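Local structure of probable leucine/isoleucine/valine-binding protein (4KV7) at residues G28-A31 and E32-I35; S249-A253 and D254-R258; R258-G261 and D262-N265; V302-E305 and G306-G310. The protein probably binds a small ligand, perhaps a branched-chain amino acid such as leucine, isoleucine or valine, as a periplasmic solute-binding protein. The protein carries 1 engineered substitution. One frame throughout, in Å; residues are numbered along the deposited sequence.

Contact 1 of 4, residues G28-A31 and E32-I35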
loop_
_atom_site.group_PDB
_atom_site.type_symbol
_atom_site.label_atom_id
_atom_site.label_comp_id
_atom_site.label_asym_id
_atom_site.label_seq_id
_atom_site.Cartn_x
_atom_site.Cartn_y
_atom_site.Cartn_z
ATOM N N GLY A 28 -16.688 0.363 5.256
ATOM C CA GLY A 28 -16.724 -0.924 4.594
ATOM C C GLY A 28 -15.664 -1.877 5.109
ATOM O O GLY A 28 -14.907 -1.544 6.022
ATOM N N PRO A 29 -15.595 -3.070 4.521
ATOM C CA PRO A 29 -14.766 -4.136 5.100
ATOM C C PRO A 29 -13.258 -3.929 4.985
ATOM O O PRO A 29 -12.541 -4.656 5.676
ATOM C CB PRO A 29 -15.220 -5.401 4.350
ATOM C CG PRO A 29 -15.849 -4.905 3.110
ATOM C CD PRO A 29 -16.446 -3.558 3.424
ATOM N N ALA A 30 -12.800 -2.974 4.175
ATOM C CA ALA A 30 -11.369 -2.672 4.067
ATOM C C ALA A 30 -11.038 -1.295 4.653
ATOM O O ALA A 30 -9.973 -0.733 4.365
ATOM C CB ALA A 30 -10.910 -2.767 2.614
ATOM N N ALA A 31 -11.933 -0.757 5.479
ATOM C CA ALA A 31 -11.785 0.601 6.015
ATOM C C ALA A 31 -10.469 0.879 6.731
ATOM O O ALA A 31 -9.997 2.012 6.724
ATOM C CB ALA A 31 -12.928 0.933 6.938
ATOM N N GLU A 32 -9.872 -0.128 7.357
ATOM C CA GLU A 32 -8.622 0.115 8.069
ATOM C C GLU A 32 -7.531 0.655 7.147
ATOM O O GLU A 32 -6.652 1.401 7.579
ATOM C CB GLU A 32 -8.132 -1.141 8.771
ATOM C CG GLU A 32 -8.937 -1.473 10.010
ATOM C CD GLU A 32 -8.770 -0.423 11.098
ATOM O OE1 GLU A 32 -7.617 -0.114 11.464
ATOM O OE2 GLU A 32 -9.797 0.096 11.577
ATOM N N LEU A 33 -7.587 0.288 5.872
ATOM C CA LEU A 33 -6.573 0.728 4.928
ATOM C C LEU A 33 -6.681 2.228 4.683
ATOM O O LEU A 33 -5.692 2.958 4.804
ATOM C CB LEU A 33 -6.690 -0.053 3.619
ATOM C CG LEU A 33 -6.575 -1.573 3.741
ATOM C CD1 LEU A 33 -6.644 -2.239 2.379
ATOM C CD2 LEU A 33 -5.307 -2.001 4.483
ATOM N N GLY A 34 -7.877 2.702 4.351
ATOM C CA GLY A 34 -8.044 4.120 4.074
ATOM C C GLY A 34 -7.956 4.973 5.321
ATOM O O GLY A 34 -7.376 6.062 5.296
ATOM N N ILE A 35 -8.542 4.491 6.411
ATOM C CA ILE A 35 -8.507 5.231 7.669
ATOM C C ILE A 35 -7.070 5.503 8.089
ATOM O O ILE A 35 -6.709 6.623 8.466
ATOM C CB ILE A 35 -9.252 4.469 8.778
ATOM C CG1 ILE A 35 -10.763 4.533 8.525
ATOM C CG2 ILE A 35 -8.929 5.043 10.143
ATOM C CD1 ILE A 35 -11.593 3.613 9.400
#
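Ala-31 and Ile-35 meet one turn apart, CB of Ala-31 lying 3.9 Å from CD1 of Ile-35. The Ile-35 side chain runs back over the backbone of Ala-31: with CG1 beside its own N (chi1 -72°), that carbon comes 3.2 Å from Ala-31 O. A methyl at position 31 is small enough to leave room for the returning branch. A second, looser apolar pair joins Ala-30 CB to Leu-33 CD1 at 4.3 Å, and Leu-33 also has its CB 3.4 Å from Ala-30 O. Leu-33 N reaches Ala-30 O at 3.0 Å from above the carbonyl plane, 37° out of it, whereas Ile-35 N lies 2.9 Å from Ala-31 O, nearly in line with the C=O bond.

This is the first turn of helix 31-50, entered from the loop after strand 16-24 through a type I beta turn, Gly-28 to Ala-31. Gly-28 suits the turn's start because at its backbone angles a side chain would collide with the oxygen of the residue before. The hydroxyl of Tyr-226 is hydrogen-bonded to Glu-32 N, and Tyr-68 touches Ala-30. Leu-33 packs on Val-93 and Phe-250, an apolar setting that suits a buried leucine.

Contact 2 of 4, residues S249-A253 and D254-R258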
loop_
_atom_site.group_PDB
_atom_site.type_symbol
_atom_site.label_atom_id
_atom_site.label_comp_id
_atom_site.label_asym_id
_atom_site.label_seq_id
_atom_site.Cartn_x
_atom_site.Cartn_y
_atom_site.Cartn_z
ATOM N N SER A 249 1.685 -6.511 1.052
ATOM C CA SER A 249 1.544 -5.285 1.827
ATOM C C SER A 249 0.099 -4.835 2.021
ATOM O O SER A 249 -0.299 -4.421 3.120
ATOM C CB SER A 249 2.330 -4.180 1.124
ATOM O OG SER A 249 1.849 -4.027 -0.196
ATOM N N PHE A 250 -0.671 -4.890 0.946
ATOM C CA PHE A 250 -2.015 -4.343 0.892
ATOM C C PHE A 250 -2.982 -5.080 1.814
ATOM O O PHE A 250 -4.007 -4.519 2.180
ATOM C CB PHE A 250 -2.522 -4.412 -0.559
ATOM C CG PHE A 250 -3.810 -3.667 -0.811
ATOM C CD1 PHE A 250 -5.045 -4.283 -0.643
ATOM C CD2 PHE A 250 -3.781 -2.350 -1.253
ATOM C CE1 PHE A 250 -6.216 -3.600 -0.885
ATOM C CE2 PHE A 250 -4.952 -1.657 -1.480
ATOM C CZ PHE A 250 -6.181 -2.286 -1.296
ATOM N N VAL A 251 -2.682 -6.327 2.181
ATOM C CA VAL A 251 -3.567 -7.077 3.072
ATOM C C VAL A 251 -3.847 -6.297 4.348
ATOM O O VAL A 251 -4.975 -6.285 4.834
ATOM C CB VAL A 251 -2.966 -8.461 3.410
ATOM C CG1 VAL A 251 -3.797 -9.182 4.467
ATOM C CG2 VAL A 251 -2.855 -9.305 2.153
ATOM N N GLY A 252 -2.819 -5.646 4.883
ATOM C CA GLY A 252 -2.914 -4.946 6.153
ATOM C C GLY A 252 -2.520 -5.869 7.286
ATOM O O GLY A 252 -3.377 -6.487 7.927
ATOM N N ALA A 253 -1.214 -6.001 7.507
ATOM C CA ALA A 253 -0.692 -6.994 8.442
ATOM C C ALA A 253 -1.118 -6.715 9.871
ATOM O O ALA A 253 -1.307 -7.640 10.651
ATOM C CB ALA A 253 0.827 -7.072 8.343
ATOM N N ASP A 254 -1.261 -5.445 10.221
ATOM C CA ASP A 254 -1.685 -5.112 11.573
ATOM C C ASP A 254 -3.142 -5.499 11.804
ATOM O O ASP A 254 -3.480 -6.099 12.822
ATOM C CB ASP A 254 -1.418 -3.640 11.856
ATOM C CG ASP A 254 0.058 -3.313 11.778
ATOM O OD1 ASP A 254 0.801 -3.802 12.649
ATOM O OD2 ASP A 254 0.471 -2.584 10.844
ATOM N N ALA A 255 -3.992 -5.201 10.831
ATOM C CA ALA A 255 -5.392 -5.606 10.921
ATOM C C ALA A 255 -5.541 -7.127 10.880
ATOM O O ALA A 255 -6.398 -7.702 11.562
ATOM C CB ALA A 255 -6.201 -4.971 9.819
ATOM N N LEU A 256 -4.710 -7.780 10.081
ATOM C CA LEU A 256 -4.738 -9.228 9.980
ATOM C C LEU A 256 -4.395 -9.872 11.317
ATOM O O LEU A 256 -5.081 -10.797 11.774
ATOM C CB LEU A 256 -3.739 -9.670 8.915
ATOM C CG LEU A 256 -3.647 -11.172 8.648
ATOM C CD1 LEU A 256 -4.879 -11.687 7.915
ATOM C CD2 LEU A 256 -2.396 -11.481 7.854
ATOM N N GLN A 257 -3.353 -9.369 11.973
ATOM C CA GLN A 257 -2.938 -9.911 13.261
ATOM C C GLN A 257 -4.012 -9.691 14.323
ATOM O O GLN A 257 -4.273 -10.571 15.143
ATOM C CB GLN A 257 -1.605 -9.308 13.713
ATOM C CG GLN A 257 -1.164 -9.829 15.079
ATOM C CD GLN A 257 0.275 -9.495 15.415
ATOM O OE1 GLN A 257 0.817 -8.488 14.957
ATOM N NE2 GLN A 257 0.905 -10.348 16.221
ATOM N N ARG A 258 -4.641 -8.520 14.305
ATOM C CA ARG A 258 -5.691 -8.200 15.263
ATOM C C ARG A 258 -6.877 -9.149 15.105
ATOM O O ARG A 258 -7.460 -9.592 16.093
ATOM C CB ARG A 258 -6.137 -6.743 15.092
ATOM C CG ARG A 258 -7.145 -6.226 16.097
ATOM C CD ARG A 258 -7.494 -4.772 15.773
ATOM N NE ARG A 258 -6.395 -4.101 15.074
ATOM C CZ ARG A 258 -6.499 -3.524 13.878
ATOM N NH1 ARG A 258 -7.660 -3.519 13.234
ATOM N NH2 ARG A 258 -5.441 -2.948 13.327
HETATM O O HOH W 1 1.071 -7.801 12.551
#
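Gly-252 O and Ala-253 O accept the opening i to i+4 bonds of helix 253-260, from Leu-256 N at 2.8 Å and Gln-257 N at 3.0 Å. Gly-252 is the N-cap residue; its positive phi (91°) leaves no room for a CB beside the oxygen of Val-251, so glycine fits here. The helix follows parallel strand 244-247, in the alternating strand-helix order of periplasmic binding proteins.

Leu-256, its CG opposite the backbone N (chi1 -179°), meets Val-251 CG1 loosely through CD2 at 4.3 Å and lays its CB 3.4 Å from Gly-252 O. Gln-257 adds a polar link to the first turn. Its extended chain brings OE1 to a water that donates both to it, at a short 2.5 Å, and to Ala-253 O, at 3.0 Å. Ala-253 O is therefore gripped twice, by an amide and by water. The same glutamine uses NE2 to bind Ser-369 O. Asp-254 OD2 accepts from Phe-301 N.

Leu-256 packs on Cys-229 and Ser-230 of helix 226-238, and Ala-255 on Tyr-226. The methyl of Ala-253 touches Ala-269 and Gln-271 of strand 268-271, placing the helix start between a helix and the sheet.

Contact 3 of 4, residues R258-G261 and D262-N265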
loop_
_atom_site.group_PDB
_atom_site.type_symbol
_atom_site.label_atom_id
_atom_site.label_comp_id
_atom_site.label_asym_id
_atom_site.label_seq_id
_atom_site.Cartn_x
_atom_site.Cartn_y
_atom_site.Cartn_z
ATOM N N ARG A 258 -4.641 -8.520 14.305
ATOM C CA ARG A 258 -5.691 -8.200 15.263
ATOM C C ARG A 258 -6.877 -9.149 15.105
ATOM O O ARG A 258 -7.460 -9.592 16.093
ATOM C CB ARG A 258 -6.137 -6.743 15.092
ATOM C CG ARG A 258 -7.145 -6.226 16.097
ATOM C CD ARG A 258 -7.494 -4.772 15.773
ATOM N NE ARG A 258 -6.395 -4.101 15.074
ATOM C CZ ARG A 258 -6.499 -3.524 13.878
ATOM N NH1 ARG A 258 -7.660 -3.519 13.234
ATOM N NH2 ARG A 258 -5.441 -2.948 13.327
ATOM N N SER A 259 -7.231 -9.467 13.867
ATOM C CA SER A 259 -8.365 -10.346 13.611
ATOM C C SER A 259 -8.071 -11.792 13.995
ATOM O O SER A 259 -8.925 -12.478 14.559
ATOM C CB SER A 259 -8.766 -10.274 12.136
ATOM O OG SER A 259 -9.825 -11.186 11.876
ATOM N N LEU A 260 -6.865 -12.254 13.687
ATOM C CA LEU A 260 -6.529 -13.664 13.858
ATOM C C LEU A 260 -5.972 -14.034 15.220
ATOM O O LEU A 260 -6.044 -15.198 15.619
ATOM C CB LEU A 260 -5.521 -14.100 12.797
ATOM C CG LEU A 260 -6.084 -14.311 11.398
ATOM C CD1 LEU A 260 -4.946 -14.571 10.428
ATOM C CD2 LEU A 260 -7.069 -15.463 11.395
ATOM N N GLY A 261 -5.404 -13.061 15.928
ATOM C CA GLY A 261 -4.746 -13.338 17.193
ATOM C C GLY A 261 -3.635 -14.363 17.042
ATOM O O GLY A 261 -2.788 -14.239 16.155
ATOM N N ASP A 262 -3.652 -15.389 17.890
ATOM C CA ASP A 262 -2.644 -16.451 17.867
ATOM C C ASP A 262 -2.527 -17.151 16.511
ATOM O O ASP A 262 -1.482 -17.705 16.177
ATOM C CB ASP A 262 -2.945 -17.496 18.952
ATOM C CG ASP A 262 -2.874 -16.922 20.353
ATOM O OD1 ASP A 262 -2.075 -15.988 20.569
ATOM O OD2 ASP A 262 -3.617 -17.405 21.234
ATOM N N LEU A 263 -3.602 -17.119 15.732
ATOM C CA LEU A 263 -3.640 -17.823 14.460
ATOM C C LEU A 263 -2.789 -17.120 13.405
ATOM O O LEU A 263 -2.528 -17.674 12.336
ATOM C CB LEU A 263 -5.081 -17.966 13.963
ATOM C CG LEU A 263 -5.973 -19.044 14.593
ATOM C CD1 LEU A 263 -6.118 -18.892 16.103
ATOM C CD2 LEU A 263 -7.342 -19.047 13.927
ATOM N N ALA A 264 -2.360 -15.894 13.700
ATOM C CA ALA A 264 -1.489 -15.147 12.795
ATOM C C ALA A 264 -0.016 -15.460 13.035
ATOM O O ALA A 264 0.835 -15.076 12.235
ATOM C CB ALA A 264 -1.739 -13.647 12.915
ATOM N N ASN A 265 0.279 -16.144 14.137
ATOM C CA ASN A 265 1.653 -16.495 14.481
ATOM C C ASN A 265 2.283 -17.344 13.385
ATOM O O ASN A 265 1.796 -18.433 13.069
ATOM C CB ASN A 265 1.690 -17.240 15.821
ATOM C CG ASN A 265 3.068 -17.237 16.465
ATOM O OD1 ASN A 265 4.085 -17.065 15.796
ATOM N ND2 ASN A 265 3.105 -17.437 17.779
#
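Leu-260 packs on Leu-263 and Ala-264 where helix 253-260 ends and the chain turns through a short 3-10 segment, 262-264, on its way to strand 268-271. This link belongs to the alternating helices and parallel strands of the periplasmic binding protein fold. Gly-261 makes the break: it is the first residue to leave helical angles, its phi is positive (57°), and a CB here would clash with Asp-262 N. A residue without a side chain therefore suits the position.

Leu-260 reaches the following segment with both its CB and its branch methyls. Its CG sits opposite its own carbonyl carbon (chi1 -76°) and chi2 is extended, a shape that holds CD1 4.2 Å from Ala-264 CB and CD2 4.1 Å from Leu-263 CB. The methyl of Ala-264 also lies 3.8 Å from Leu-260 CB, a closeness that a small side chain permits. Leu-263 likewise turns its CG beside its backbone N, but its chi2 of 58° sends CD1 over the Leu-260 carbonyl oxygen, and the two leucines cross at about a right angle.

Two backbone bonds close the 3-10 turns: Leu-263 N to Leu-260 O and Ala-264 N to Gly-261 O. In both, the donor stands well above the carbonyl plane, in keeping with the tighter winding. Helix 226-238 flanks the junction: Leu-260 touches Ile-233, and Arg-234 touches both leucines. The guanidinium of Arg-237 is hydrogen-bonded to Leu-263 O, while CD1 of Leu-263 rests 3.7 Å from Leu-260 O.

Contact 4 of 4, residues V302-E305 and G306-G310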
loop_
_atom_site.group_PDB
_atom_site.type_symbol
_atom_site.label_atom_id
_atom_site.label_comp_id
_atom_site.label_asym_id
_atom_site.label_seq_id
_atom_site.Cartn_x
_atom_site.Cartn_y
_atom_site.Cartn_z
ATOM N N VAL A 302 0.531 0.811 7.627
ATOM C CA VAL A 302 -0.303 1.597 6.735
ATOM C C VAL A 302 -0.136 3.090 7.017
ATOM O O VAL A 302 0.115 3.883 6.106
ATOM C CB VAL A 302 -1.784 1.175 6.844
ATOM C CG1 VAL A 302 -2.642 2.029 5.929
ATOM C CG2 VAL A 302 -1.959 -0.307 6.498
ATOM N N SER A 303 -0.265 3.492 8.276
ATOM C CA SER A 303 -0.087 4.907 8.557
ATOM C C SER A 303 1.355 5.359 8.378
ATOM O O SER A 303 1.586 6.515 8.046
ATOM C CB SER A 303 -0.627 5.308 9.929
ATOM O OG SER A 303 -0.020 4.580 10.974
ATOM N N LEU A 304 2.331 4.472 8.584
ATOM C CA LEU A 304 3.710 4.826 8.285
ATOM C C LEU A 304 3.857 5.145 6.803
ATOM O O LEU A 304 4.505 6.126 6.441
ATOM C CB LEU A 304 4.659 3.705 8.709
ATOM C CG LEU A 304 6.124 3.854 8.299
ATOM C CD1 LEU A 304 6.704 5.182 8.798
ATOM C CD2 LEU A 304 6.922 2.701 8.864
ATOM N N GLU A 305 3.238 4.349 5.929
ATOM C CA GLU A 305 3.259 4.674 4.507
ATOM C C GLU A 305 2.599 6.032 4.224
ATOM O O GLU A 305 3.124 6.826 3.445
ATOM C CB GLU A 305 2.617 3.562 3.672
ATOM C CG GLU A 305 2.711 3.789 2.174
ATOM C CD GLU A 305 2.240 2.606 1.348
ATOM O OE1 GLU A 305 1.968 1.524 1.921
ATOM O OE2 GLU A 305 2.125 2.759 0.110
ATOM N N GLY A 306 1.455 6.302 4.848
ATOM C CA GLY A 306 0.789 7.578 4.644
ATOM C C GLY A 306 1.655 8.745 5.092
ATOM O O GLY A 306 1.740 9.785 4.425
ATOM N N TYR A 307 2.324 8.572 6.225
ATOM C CA TYR A 307 3.238 9.578 6.739
ATOM C C TYR A 307 4.387 9.845 5.767
ATOM O O TYR A 307 4.752 10.994 5.523
ATOM C CB TYR A 307 3.751 9.165 8.124
ATOM C CG TYR A 307 4.781 10.107 8.683
ATOM C CD1 TYR A 307 4.403 11.297 9.291
ATOM C CD2 TYR A 307 6.139 9.817 8.591
ATOM C CE1 TYR A 307 5.350 12.170 9.792
ATOM C CE2 TYR A 307 7.088 10.678 9.097
ATOM C CZ TYR A 307 6.692 11.853 9.685
ATOM O OH TYR A 307 7.674 12.687 10.171
ATOM N N ILE A 308 4.967 8.784 5.215
ATOM C CA ILE A 308 6.035 8.908 4.220
ATOM C C ILE A 308 5.558 9.674 2.989
ATOM O O ILE A 308 6.246 10.583 2.512
ATOM C CB ILE A 308 6.571 7.527 3.822
ATOM C CG1 ILE A 308 7.384 6.960 4.979
ATOM C CG2 ILE A 308 7.406 7.607 2.538
ATOM C CD1 ILE A 308 7.684 5.478 4.890
ATOM N N VAL A 309 4.378 9.330 2.496
ATOM C CA VAL A 309 3.787 10.050 1.380
ATOM C C VAL A 309 3.633 11.542 1.710
ATOM O O VAL A 309 4.009 12.405 0.907
ATOM C CB VAL A 309 2.458 9.393 0.971
ATOM C CG1 VAL A 309 1.707 10.255 -0.022
ATOM C CG2 VAL A 309 2.723 8.022 0.376
ATOM N N GLY A 310 3.087 11.850 2.885
ATOM C CA GLY A 310 2.947 13.230 3.312
ATOM C C GLY A 310 4.288 13.944 3.396
ATOM O O GLY A 310 4.416 15.097 2.959
#
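Leu-304 and Ile-308, one turn apart, touch through their CD1 methyls at 4.0 Å. Ile-308 has CG1 beside its own N (chi1 -72°), which lays that carbon 3.3 Å from Leu-304 O. Val-309 does likewise one residue on, with CG2 3.3 Å from Glu-305 O. Branched residues thus drape over the preceding turn's carbonyls. Those same oxygens accept the i to i+4 bonds of a regular, buried alpha-helix, Ile-308 N to Leu-304 O at 3.0 Å and Val-309 N to Glu-305 O at 3.0 Å. Gly-306 N and Tyr-307 N make the same backbone bond to Val-302 O and Ser-303 O.

Further out, each buried polar end has a partner. Glu-305, extended with CG opposite its backbone N (chi1 -175°), forms a salt bridge through OE2 with Arg-135, an interaction that probably favours the charged carboxylate in this buried place. Ser-303 OG bonds the hydroxyl of Tyr-286, and Tyr-307 OH is held by both Glu-47 and Arg-311.

Helix 301-319 is packed on more than one flank. Val-302 and Val-309 lie on helix 31-50, at Asn-36, Met-37 and Ile-41, and Tyr-307 on Ala-44; Leu-304 meets Tyr-286 of helix 281-293, where Tyr-307 also touches Ala-289.

How the contacts relate
Contacts 2 and 4 are buried, whereas contacts 1 and 3 are partly buried and contact 3 lies farthest from the centre of the chain. Contacts 2 and 3 share Arg-258 and helix 253-260, one at its beginning and one at its end: both use a glycine with positive phi and some apolar packing, and contact 2 adds a water bridge through Gln-257. Contact 1 starts helix 31-50 and touches contact 2 through Leu-33 CD1 and Phe-250 O, 3.5 Å apart; Glu-32 OE1 also lies 3.8 Å from Arg-258 NH1, a long, weak approach of opposite charges. Contact 4, regular helix in the first turns of 301-319, meets contact 1 where Val-302 CG1 approaches Leu-33 O.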